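Local coordinates for protein kappa-carrageenase (Zobellia galactanivorans, PDB 5OCR) that probably hydrolyses kappa-carrageenan, the sulfated galactan of red algal cell walls, through the family 16 glycoside hydrolase domain that forms this chain, at residues A[78-82]-A[83-87]; A[176-179]-A[180-183]; A[153-156]-A[157-161]; A[14-17]-A[18-21]. One frame throughout, in Å; residues are numbered along the deposited sequence. Where two conformers were deposited one is given.

Contact 1 (A[78-82]-A[83-87]); sequences NTPDG and GTYFT
The ring of Y85 touches both N78 and P80 in a loop that folds back on itself, and each of the two meets it differently. N78 approaches obliquely: OD1 comes within 3.2 Å of Y85 CD1, and the amide plane is turned only 22° from the ring plane. CG of N78 stands anti to its own nitrogen (chi1 -169°), which carries the amide to the ring, while the backbone O of the same residue meets the ring edge in its plane, 3.5 Å from Y85 CD1. The polar end of N78 is committed to other partners, OD1 to H74 and ND2 to N257. P80 runs alongside Y85, pointing the same way; its CB lies over one ring face, and its CD packs 4.0 Å from Y85 CE1.

Beyond P80 the chain reverses in a type I' beta turn from D81 to T84. D81 N donates to T84 O at 2.8 Å, in the carbonyl plane; the return bond from T84 N to D81 O is longer, 3.3 Å, with its donor above the carbonyl plane. G82 and G83 occupy the two central, positive-phi positions, where a CB on G83 would clash with G82 O. K54 reaches in and binds both D81 O and T84 OG1.

This is the exposed end of the connection between strands 67-74 and 86-97, antiparallel neighbours of the beta-jellyroll. Backbone bonds from Y85 to N75 and from T87 to R73 lead into their pairing, while F86 bonds to K54 of the parallel strand 54-55.

Contact 2 (A[176-179]-A[180-183]); sequences WKRP and KMYP
R178 O takes hydrogen bonds from M181 N (3.0 Å) and Y182 N (3.1 Å), closing a single turn in which P179, K180 and M181 all have helical backbone angles.

The principal side-chain meeting is between K177 and Y182, which cross at a slant. CD of K177 touches Y182 CE2 at 3.6 Å, and a bend at chi2 (-55°) brings the aliphatic chain to the ring. R178 O also lies at the ring edge, 3.9 Å from Y182 CD2. With an alanine in place of Y182, the backbone bonds to R178 O could stay, but the methylenes of K177 would probably lose their aromatic neighbour, leaving a gap beside CD.

The two donors to R178 O approach differently: Y182 N lies nearly along the C=O axis, whereas M181 N sits well above the carbonyl plane. P179 O adds a weak bond from Y182 N and a CA-H...O contact from P183 CA.

Y182 is the N-cap residue of helix 183-186, so the turn passes directly from strand 173-177 into that helix. P179 packs against N163 and H165 of strand 159-170.

The link is therefore a backbone one, centred on a carbonyl shared by two donors, with apolar packing beside it. Both lysines have their charge partners beyond the turn, K177 in E170 and K180 in D148.

Contact 3 (A[153-156]-A[157-161]); sequences HQDD and IYDMD
Three direct hydrogen bonds tie D156 to the residues after it. D159 N binds D156 O, closing a type I beta turn. D156 N donates to D159 OD2 at 2.9 Å, nearly straight (163°) and on the anti side of the carboxylate. Y158 N reaches D156 OD2 at 3.0 Å from above the carboxylate plane, forming an Asx turn; with CG of D156 between its own N and carbonyl carbon (chi1 58°), the carboxylate is folded over the start of the turn.

The second group is of like charges. D156 and D159 cross at about a right angle with their carboxylate planes nearly parallel, 11° apart, one set off from the other, and the two OD2 atoms only 3.3 Å from each other. D155 lies obliquely against D159, its OD1 3.6 Å from D159 OD2, and faces D161 from the opposite direction. R191 forms salt bridges with D156 and D159, and K189 with D155 and D161.

Water makes the third group. Water 1 bridges D155 OD2 (2.7 Å) and D161 OD2 (2.8 Å), water 2 links D155 OD2 to M160 O, and water 3 joins the backbone oxygens of D156 and D159.

A leucine in place of D156 would probably leave Y158 N without its side-chain acceptor and R191 without one of its two carboxylate partners here. Four acids this close are likely to be tolerable because backbone N-H groups, water and K189 and R191 of strand 189-191 share out the negative charge where strand 159-170 begins.

Contact 4 (A[14-17]-A[18-21]); sequences TSNP and NDQW
T14 and W21 run alongside each other, pointing oppositely, and the methyl CG2 of T14 lies 3.5 Å from W21 NE1, at an oblique angle to the indole. The hydroxyl of T14 reaches the same nitrogen through water 4, which is 2.6 Å from T14 OG1, lies in the indole plane and accepts from W21 NE1 at 2.9 Å. S15 turns to other parts of the fold, its hydroxyl bonding to E206.

N16 does most of the work. Its O accepts from D19 N (2.9 Å), closing a type I beta turn, and water 4 lies 2.7 Å from N16 O. OD1 of N16 accepts from N18 N at 2.9 Å, the donor standing above the amide plane, which makes an Asx turn; CG set anti to N16 N (chi1 -172°) swings the amide over the turn. N16 N gives its hydrogen to water 5, which also bonds D19 OD2 at 2.7 Å. P17 follows at the first corner of the turn, its fixed phi of -60° suiting that position.

The turn is thus held by its own backbone and Asx bonds, while its polar ties to the W21 indole and the D19 carboxylate run largely through water, as suits a surface loop just ahead of strand 21-23.

How the contacts relate
All four are local turns on a beta-rich jellyroll, differing in depth and chemistry. Contacts 1 and 4 are surface loops on opposite sides of the chain's centre, about 46 Å between their own centres; the first joins two strands by a glycine turn and ring packing, the second precedes strand 21-23 and relies on waters. Contacts 2 and 3 are partly buried and belong together: strands 159-170 and 173-177 are antiparallel neighbours, and the nearest atoms of the two contacts are about 7 Å apart without touching. Contact 3 concentrates acids balanced by basic residues, whereas contact 2 rests on a shared carbonyl and pairs its lysines with acids of neighbouring parts of the fold.

Contact 1 (A[78-82]-A[83-87])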
loop_
_atom_site.group_PDB
_atom_site.type_symbol
_atom_site.label_atom_id
_atom_site.label_comp_id
_atom_site.label_asym_id
_atom_site.label_seq_id
_atom_site.Cartn_x
_atom_site.Cartn_y
_atom_site.Cartn_z
ATOM N N ASN A 78 -4.806 21.274 15.070
ATOM C CA ASN A 78 -4.094 20.180 15.706
ATOM C C ASN A 78 -5.021 19.407 16.680
ATOM O O ASN A 78 -4.574 18.769 17.605
ATOM C CB ASN A 78 -2.778 20.604 16.405
ATOM C CG ASN A 78 -1.920 19.410 16.818
ATOM O OD1 ASN A 78 -1.700 18.480 16.026
ATOM N ND2 ASN A 78 -1.492 19.387 18.066
ATOM N N THR A 79 -6.297 19.430 16.367
ATOM C CA THR A 79 -7.303 18.824 17.246
ATOM C C THR A 79 -7.432 17.348 16.927
ATOM O O THR A 79 -7.759 17.009 15.766
ATOM C CB THR A 79 -8.632 19.453 16.923
ATOM O OG1 THR A 79 -8.526 20.821 17.305
ATOM C CG2 THR A 79 -9.699 18.825 17.732
ATOM N N PRO A 80 -7.137 16.485 17.933
ATOM C CA PRO A 80 -7.264 15.033 17.712
ATOM C C PRO A 80 -8.695 14.592 17.364
ATOM O O PRO A 80 -9.683 15.160 17.913
ATOM C CB PRO A 80 -6.866 14.408 19.064
ATOM C CG PRO A 80 -6.884 15.504 20.078
ATOM C CD PRO A 80 -6.722 16.822 19.316
ATOM N N ASP A 81 -8.795 13.526 16.553
ATOM C CA ASP A 81 -10.053 12.891 16.316
ATOM C C ASP A 81 -9.848 11.448 16.647
ATOM O O ASP A 81 -9.160 10.769 15.907
ATOM C CB ASP A 81 -10.356 13.027 14.819
ATOM C CG ASP A 81 -11.686 12.426 14.439
ATOM O OD1 ASP A 81 -12.557 12.244 15.318
ATOM O OD2 ASP A 81 -11.828 12.065 13.267
ATOM N N GLY A 82 -10.347 10.957 17.780
ATOM C CA GLY A 82 -10.123 9.527 18.047
ATOM C C GLY A 82 -8.652 9.165 18.131
ATOM O O GLY A 82 -8.210 8.152 17.547
ATOM N N GLY A 83 -7.898 10.036 18.783
ATOM C CA GLY A 83 -6.452 9.773 19.070
ATOM C C GLY A 83 -5.501 10.140 17.901
ATOM O O GLY A 83 -4.299 9.806 17.950
ATOM N N THR A 84 -6.023 10.721 16.810
ATOM C CA THR A 84 -5.179 10.936 15.631
ATOM C C THR A 84 -5.253 12.385 15.147
ATOM O O THR A 84 -6.227 13.106 15.445
ATOM C CB THR A 84 -5.559 9.987 14.479
ATOM O OG1 THR A 84 -6.863 10.259 13.963
ATOM C CG2 THR A 84 -5.524 8.549 14.979
ATOM N N TYR A 85 -4.169 12.797 14.468
ATOM C CA TYR A 85 -3.925 14.243 14.160
ATOM C C TYR A 85 -3.879 14.584 12.669
ATOM O O TYR A 85 -3.765 15.756 12.264
ATOM C CB TYR A 85 -2.624 14.712 14.814
ATOM C CG TYR A 85 -2.628 14.622 16.311
ATOM C CD1 TYR A 85 -3.020 15.709 17.064
ATOM C CD2 TYR A 85 -2.286 13.415 16.954
ATOM C CE1 TYR A 85 -3.019 15.637 18.429
ATOM C CE2 TYR A 85 -2.256 13.350 18.323
ATOM C CZ TYR A 85 -2.667 14.454 19.034
ATOM O OH TYR A 85 -2.713 14.435 20.410
ATOM N N PHE A 86 -3.935 13.541 11.834
ATOM C CA PHE A 86 -3.943 13.668 10.348
ATOM C C PHE A 86 -5.080 12.873 9.678
ATOM O O PHE A 86 -5.550 11.874 10.235
ATOM C CB PHE A 86 -2.633 13.091 9.862
ATOM C CG PHE A 86 -1.460 13.871 10.309
ATOM C CD1 PHE A 86 -0.970 14.942 9.514
ATOM C CD2 PHE A 86 -0.873 13.624 11.580
ATOM C CE1 PHE A 86 0.138 15.695 9.962
ATOM C CE2 PHE A 86 0.211 14.397 12.025
ATOM C CZ PHE A 86 0.712 15.415 11.215
ATOM N N THR A 87 -5.424 13.267 8.440
ATOM C CA THR A 87 -6.276 12.450 7.589
ATOM C C THR A 87 -5.582 12.193 6.274
ATOM O O THR A 87 -4.780 13.020 5.817
ATOM C CB THR A 87 -7.701 13.083 7.362
ATOM O OG1 THR A 87 -7.594 14.364 6.692
ATOM C CG2 THR A 87 -8.433 13.217 8.757
#

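Contact 2 (A[176-179]-A[180-183])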
loop_
_atom_site.group_PDB
_atom_site.type_symbol
_atom_site.label_atom_id
_atom_site.label_comp_id
_atom_site.label_asym_id
_atom_site.label_seq_id
_atom_site.Cartn_x
_atom_site.Cartn_y
_atom_site.Cartn_z
ATOM N N TRP A 176 0.356 -13.319 13.829
ATOM C CA TRP A 176 0.959 -12.515 12.760
ATOM C C TRP A 176 2.253 -13.133 12.234
ATOM O O TRP A 176 3.170 -13.533 13.003
ATOM C CB TRP A 176 1.251 -11.109 13.278
ATOM C CG TRP A 176 0.004 -10.258 13.227
ATOM C CD1 TRP A 176 -0.892 -10.005 14.252
ATOM C CD2 TRP A 176 -0.495 -9.520 12.062
ATOM N NE1 TRP A 176 -1.914 -9.177 13.815
ATOM C CE2 TRP A 176 -1.702 -8.840 12.493
ATOM C CE3 TRP A 176 -0.078 -9.383 10.732
ATOM C CZ2 TRP A 176 -2.470 -8.044 11.609
ATOM C CZ3 TRP A 176 -0.824 -8.536 9.863
ATOM C CH2 TRP A 176 -2.010 -7.912 10.296
ATOM N N LYS A 177 2.358 -13.212 10.908
ATOM C CA LYS A 177 3.606 -13.613 10.254
ATOM C C LYS A 177 4.092 -12.344 9.517
ATOM O O LYS A 177 3.472 -11.917 8.527
ATOM C CB LYS A 177 3.354 -14.721 9.214
ATOM C CG LYS A 177 2.746 -16.021 9.790
ATOM C CD LYS A 177 3.558 -16.617 10.936
ATOM C CE LYS A 177 2.899 -17.884 11.477
ATOM N NZ LYS A 177 3.667 -18.547 12.611
ATOM N N ARG A 178 5.124 -11.705 10.087
ATOM C CA ARG A 178 5.589 -10.383 9.686
ATOM C C ARG A 178 6.835 -10.565 8.834
ATOM O O ARG A 178 7.623 -11.507 9.070
ATOM C CB ARG A 178 5.869 -9.547 10.943
ATOM C CG ARG A 178 4.702 -9.631 11.928
ATOM C CD ARG A 178 4.678 -8.531 12.972
ATOM N NE ARG A 178 3.315 -8.035 13.245
ATOM C CZ ARG A 178 2.633 -8.247 14.360
ATOM N NH1 ARG A 178 3.156 -8.989 15.324
ATOM N NH2 ARG A 178 1.424 -7.712 14.512
ATOM N N PRO A 179 7.085 -9.642 7.912
ATOM C CA PRO A 179 8.265 -9.786 7.044
ATOM C C PRO A 179 9.580 -9.889 7.802
ATOM O O PRO A 179 10.400 -10.697 7.412
ATOM C CB PRO A 179 8.263 -8.458 6.247
ATOM C CG PRO A 179 6.897 -7.919 6.366
ATOM C CD PRO A 179 6.183 -8.521 7.503
ATOM N N LYS A 180 9.759 -9.125 8.908
ATOM C CA LYS A 180 11.053 -9.129 9.596
ATOM C C LYS A 180 11.214 -10.394 10.395
ATOM O O LYS A 180 12.332 -10.699 10.799
ATOM C CB LYS A 180 11.221 -7.895 10.474
ATOM C CG LYS A 180 11.396 -6.644 9.629
ATOM C CD LYS A 180 11.572 -5.421 10.517
ATOM C CE LYS A 180 11.563 -4.180 9.574
ATOM N NZ LYS A 180 11.607 -2.888 10.281
ATOM N N MET A 181 10.099 -11.117 10.626
ATOM C CA MET A 181 10.148 -12.431 11.350
ATOM C C MET A 181 10.461 -13.557 10.409
ATOM O O MET A 181 11.114 -14.565 10.780
ATOM C CB MET A 181 8.799 -12.718 12.018
ATOM C CG MET A 181 8.416 -11.574 12.938
ATOM S SD MET A 181 7.421 -11.913 14.403
ATOM C CE MET A 181 8.071 -10.613 15.469
ATOM N N TYR A 182 10.032 -13.396 9.162
ATOM C CA TYR A 182 10.136 -14.470 8.130
ATOM C C TYR A 182 10.718 -13.891 6.833
ATOM O O TYR A 182 10.068 -13.849 5.791
ATOM C CB TYR A 182 8.746 -15.167 7.890
ATOM C CG TYR A 182 8.271 -15.877 9.099
ATOM C CD1 TYR A 182 8.758 -17.197 9.369
ATOM C CD2 TYR A 182 7.459 -15.248 10.036
ATOM C CE1 TYR A 182 8.373 -17.845 10.547
ATOM C CE2 TYR A 182 7.111 -15.893 11.243
ATOM C CZ TYR A 182 7.564 -17.190 11.439
ATOM O OH TYR A 182 7.253 -17.831 12.594
ATOM N N PRO A 183 11.962 -13.380 6.908
ATOM C CA PRO A 183 12.346 -12.508 5.871
ATOM C C PRO A 183 12.579 -13.228 4.534
ATOM O O PRO A 183 12.302 -12.649 3.430
ATOM C CB PRO A 183 13.672 -11.913 6.394
ATOM C CG PRO A 183 14.167 -12.912 7.404
ATOM C CD PRO A 183 12.892 -13.305 8.067
#

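Contact 3 (A[153-156]-A[157-161])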
loop_
_atom_site.group_PDB
_atom_site.type_symbol
_atom_site.label_atom_id
_atom_site.label_comp_id
_atom_site.label_asym_id
_atom_site.label_seq_id
_atom_site.Cartn_x
_atom_site.Cartn_y
_atom_site.Cartn_z
ATOM N N HIS A 153 20.560 -1.657 9.129
ATOM C CA HIS A 153 20.565 -0.837 7.897
ATOM C C HIS A 153 19.430 0.165 7.933
ATOM O O HIS A 153 18.245 -0.200 8.066
ATOM C CB HIS A 153 20.500 -1.721 6.642
ATOM C CG HIS A 153 21.005 -1.034 5.379
ATOM N ND1 HIS A 153 20.215 -0.188 4.620
ATOM C CD2 HIS A 153 22.260 -1.077 4.741
ATOM C CE1 HIS A 153 20.937 0.285 3.565
ATOM N NE2 HIS A 153 22.187 -0.246 3.635
ATOM N N GLN A 154 19.775 1.460 7.812
ATOM C CA GLN A 154 18.799 2.494 7.717
ATOM C C GLN A 154 18.494 2.809 6.231
ATOM O O GLN A 154 19.399 3.221 5.475
ATOM C CB GLN A 154 19.331 3.765 8.419
ATOM C CG GLN A 154 18.366 4.931 8.238
ATOM C CD GLN A 154 17.010 4.638 8.794
ATOM O OE1 GLN A 154 16.865 4.435 10.003
ATOM N NE2 GLN A 154 15.979 4.612 7.929
ATOM N N ASP A 155 17.230 2.657 5.795
ATOM C CA ASP A 155 16.928 2.986 4.417
ATOM C C ASP A 155 16.816 4.506 4.223
ATOM O O ASP A 155 16.567 5.276 5.156
ATOM C CB ASP A 155 15.587 2.361 4.014
ATOM C CG ASP A 155 15.676 0.823 3.790
ATOM O OD1 ASP A 155 16.806 0.195 3.806
ATOM O OD2 ASP A 155 14.601 0.229 3.504
ATOM N N ASP A 156 16.934 4.920 2.956
ATOM C CA ASP A 156 16.742 6.335 2.576
ATOM C C ASP A 156 15.706 6.344 1.449
ATOM O O ASP A 156 14.996 5.349 1.236
ATOM C CB ASP A 156 18.051 7.028 2.119
ATOM C CG ASP A 156 18.726 6.333 0.909
ATOM O OD1 ASP A 156 19.956 6.498 0.656
ATOM O OD2 ASP A 156 18.041 5.628 0.130
ATOM N N ILE A 157 15.548 7.510 0.834
ATOM C CA ILE A 157 14.459 7.729 -0.116
ATOM C C ILE A 157 14.537 6.761 -1.367
ATOM O O ILE A 157 13.537 6.491 -1.998
ATOM C CB ILE A 157 14.449 9.189 -0.553
ATOM C CG1 ILE A 157 13.092 9.484 -1.216
ATOM C CG2 ILE A 157 15.513 9.448 -1.605
ATOM C CD1 ILE A 157 12.353 10.744 -0.810
ATOM N N TYR A 158 15.713 6.242 -1.694
ATOM C CA TYR A 158 15.846 5.381 -2.885
ATOM C C TYR A 158 15.398 3.923 -2.629
ATOM O O TYR A 158 15.236 3.132 -3.574
ATOM C CB TYR A 158 17.317 5.361 -3.271
ATOM C CG TYR A 158 17.771 6.728 -3.765
ATOM C CD1 TYR A 158 17.507 7.128 -5.098
ATOM C CD2 TYR A 158 18.461 7.599 -2.928
ATOM C CE1 TYR A 158 17.950 8.382 -5.553
ATOM C CE2 TYR A 158 18.863 8.882 -3.391
ATOM C CZ TYR A 158 18.599 9.231 -4.673
ATOM O OH TYR A 158 19.058 10.468 -5.153
ATOM N N ASP A 159 15.296 3.574 -1.343
ATOM C CA ASP A 159 14.932 2.192 -0.964
ATOM C C ASP A 159 13.403 2.040 -0.949
ATOM O O ASP A 159 12.697 2.907 -0.419
ATOM C CB ASP A 159 15.476 1.873 0.433
ATOM C CG ASP A 159 17.042 1.938 0.454
ATOM O OD1 ASP A 159 17.688 1.304 -0.404
ATOM O OD2 ASP A 159 17.640 2.617 1.332
ATOM N N MET A 160 12.951 0.882 -1.439
ATOM C CA MET A 160 11.522 0.541 -1.266
ATOM C C MET A 160 11.309 -0.850 -0.756
ATOM O O MET A 160 12.194 -1.695 -0.811
ATOM C CB MET A 160 10.732 0.816 -2.562
ATOM C CG MET A 160 11.137 -0.156 -3.651
ATOM S SD MET A 160 10.570 0.492 -5.279
ATOM C CE MET A 160 11.435 2.022 -5.541
ATOM N N ASP A 161 10.109 -1.069 -0.228
ATOM C CA ASP A 161 9.777 -2.366 0.359
ATOM C C ASP A 161 8.606 -2.955 -0.383
ATOM O O ASP A 161 7.720 -2.231 -0.843
ATOM C CB ASP A 161 9.339 -2.133 1.792
ATOM C CG ASP A 161 10.467 -1.481 2.617
ATOM O OD1 ASP A 161 11.554 -2.083 2.618
ATOM O OD2 ASP A 161 10.298 -0.356 3.172
HETATM O O HOH W 1 12.315 1.582 3.530
HETATM O O HOH W 2 14.465 -1.292 0.955
HETATM O O HOH W 3 12.621 4.475 2.015
#

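Contact 4 (A[14-17]-A[18-21])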
loop_
_atom_site.group_PDB
_atom_site.type_symbol
_atom_site.label_atom_id
_atom_site.label_comp_id
_atom_site.label_asym_id
_atom_site.label_seq_id
_atom_site.Cartn_x
_atom_site.Cartn_y
_atom_site.Cartn_z
ATOM N N THR A 14 5.643 -10.006 -17.657
ATOM C CA THR A 14 5.095 -11.161 -16.918
ATOM C C THR A 14 6.071 -12.329 -16.967
ATOM O O THR A 14 7.015 -12.325 -17.795
ATOM C CB THR A 14 3.749 -11.652 -17.469
ATOM O OG1 THR A 14 4.001 -12.199 -18.783
ATOM C CG2 THR A 14 2.711 -10.503 -17.592
ATOM N N SER A 15 5.820 -13.351 -16.161
ATOM C CA SER A 15 6.782 -14.432 -16.008
ATOM C C SER A 15 6.679 -15.432 -17.148
ATOM O O SER A 15 7.667 -16.060 -17.491
ATOM C CB SER A 15 6.567 -15.113 -14.694
ATOM O OG SER A 15 5.388 -15.875 -14.773
ATOM N N ASN A 16 5.491 -15.558 -17.737
ATOM C CA ASN A 16 5.271 -16.572 -18.805
ATOM C C ASN A 16 4.523 -15.930 -19.960
ATOM O O ASN A 16 3.295 -15.726 -19.874
ATOM C CB ASN A 16 4.498 -17.733 -18.210
ATOM C CG ASN A 16 4.373 -18.913 -19.157
ATOM O OD1 ASN A 16 4.626 -18.796 -20.355
ATOM N ND2 ASN A 16 3.912 -20.029 -18.623
ATOM N N PRO A 17 5.247 -15.591 -21.057
ATOM C CA PRO A 17 4.591 -14.955 -22.231
ATOM C C PRO A 17 3.502 -15.852 -22.835
ATOM O O PRO A 17 2.729 -15.388 -23.650
ATOM C CB PRO A 17 5.779 -14.760 -23.239
ATOM C CG PRO A 17 6.684 -15.904 -22.903
ATOM C CD PRO A 17 6.647 -15.987 -21.373
ATOM N N ASN A 18 3.402 -17.113 -22.410
ATOM C CA ASN A 18 2.329 -17.954 -22.938
ATOM C C ASN A 18 0.972 -17.682 -22.297
ATOM O O ASN A 18 -0.055 -18.053 -22.860
ATOM C CB ASN A 18 2.713 -19.441 -22.897
ATOM C CG ASN A 18 3.839 -19.761 -23.869
ATOM O OD1 ASN A 18 4.113 -18.973 -24.784
ATOM N ND2 ASN A 18 4.486 -20.911 -23.686
ATOM N N ASP A 19 0.961 -17.000 -21.124
ATOM C CA ASP A 19 -0.299 -16.610 -20.491
ATOM C C ASP A 19 -1.102 -15.541 -21.268
ATOM O O ASP A 19 -0.505 -14.674 -21.893
ATOM C CB ASP A 19 -0.010 -16.087 -19.072
ATOM C CG ASP A 19 0.521 -17.177 -18.138
ATOM O OD1 ASP A 19 0.137 -18.371 -18.257
ATOM O OD2 ASP A 19 1.318 -16.901 -17.257
ATOM N N GLN A 20 -2.434 -15.563 -21.138
ATOM C CA GLN A 20 -3.306 -14.578 -21.762
ATOM C C GLN A 20 -3.858 -13.734 -20.634
ATOM O O GLN A 20 -4.210 -14.300 -19.592
ATOM C CB GLN A 20 -4.517 -15.268 -22.358
ATOM C CG GLN A 20 -4.191 -16.143 -23.553
ATOM C CD GLN A 20 -3.915 -15.340 -24.826
ATOM O OE1 GLN A 20 -4.532 -14.283 -25.097
ATOM N NE2 GLN A 20 -3.003 -15.862 -25.637
ATOM N N TRP A 21 -3.958 -12.428 -20.841
ATOM C CA TRP A 21 -4.437 -11.539 -19.726
ATOM C C TRP A 21 -5.621 -10.725 -20.153
ATOM O O TRP A 21 -5.571 -10.084 -21.210
ATOM C CB TRP A 21 -3.303 -10.605 -19.299
ATOM C CG TRP A 21 -2.110 -11.341 -18.779
ATOM C CD1 TRP A 21 -0.930 -11.693 -19.478
ATOM C CD2 TRP A 21 -1.952 -11.847 -17.414
ATOM N NE1 TRP A 21 -0.071 -12.393 -18.646
ATOM C CE2 TRP A 21 -0.633 -12.522 -17.370
ATOM C CE3 TRP A 21 -2.760 -11.811 -16.271
ATOM C CZ2 TRP A 21 -0.160 -13.095 -16.219
ATOM C CZ3 TRP A 21 -2.255 -12.393 -15.094
ATOM C CH2 TRP A 21 -0.996 -13.013 -15.084
HETATM O O HOH W 4 2.152 -13.322 -20.254
HETATM O O HOH W 5 2.894 -14.797 -16.901
#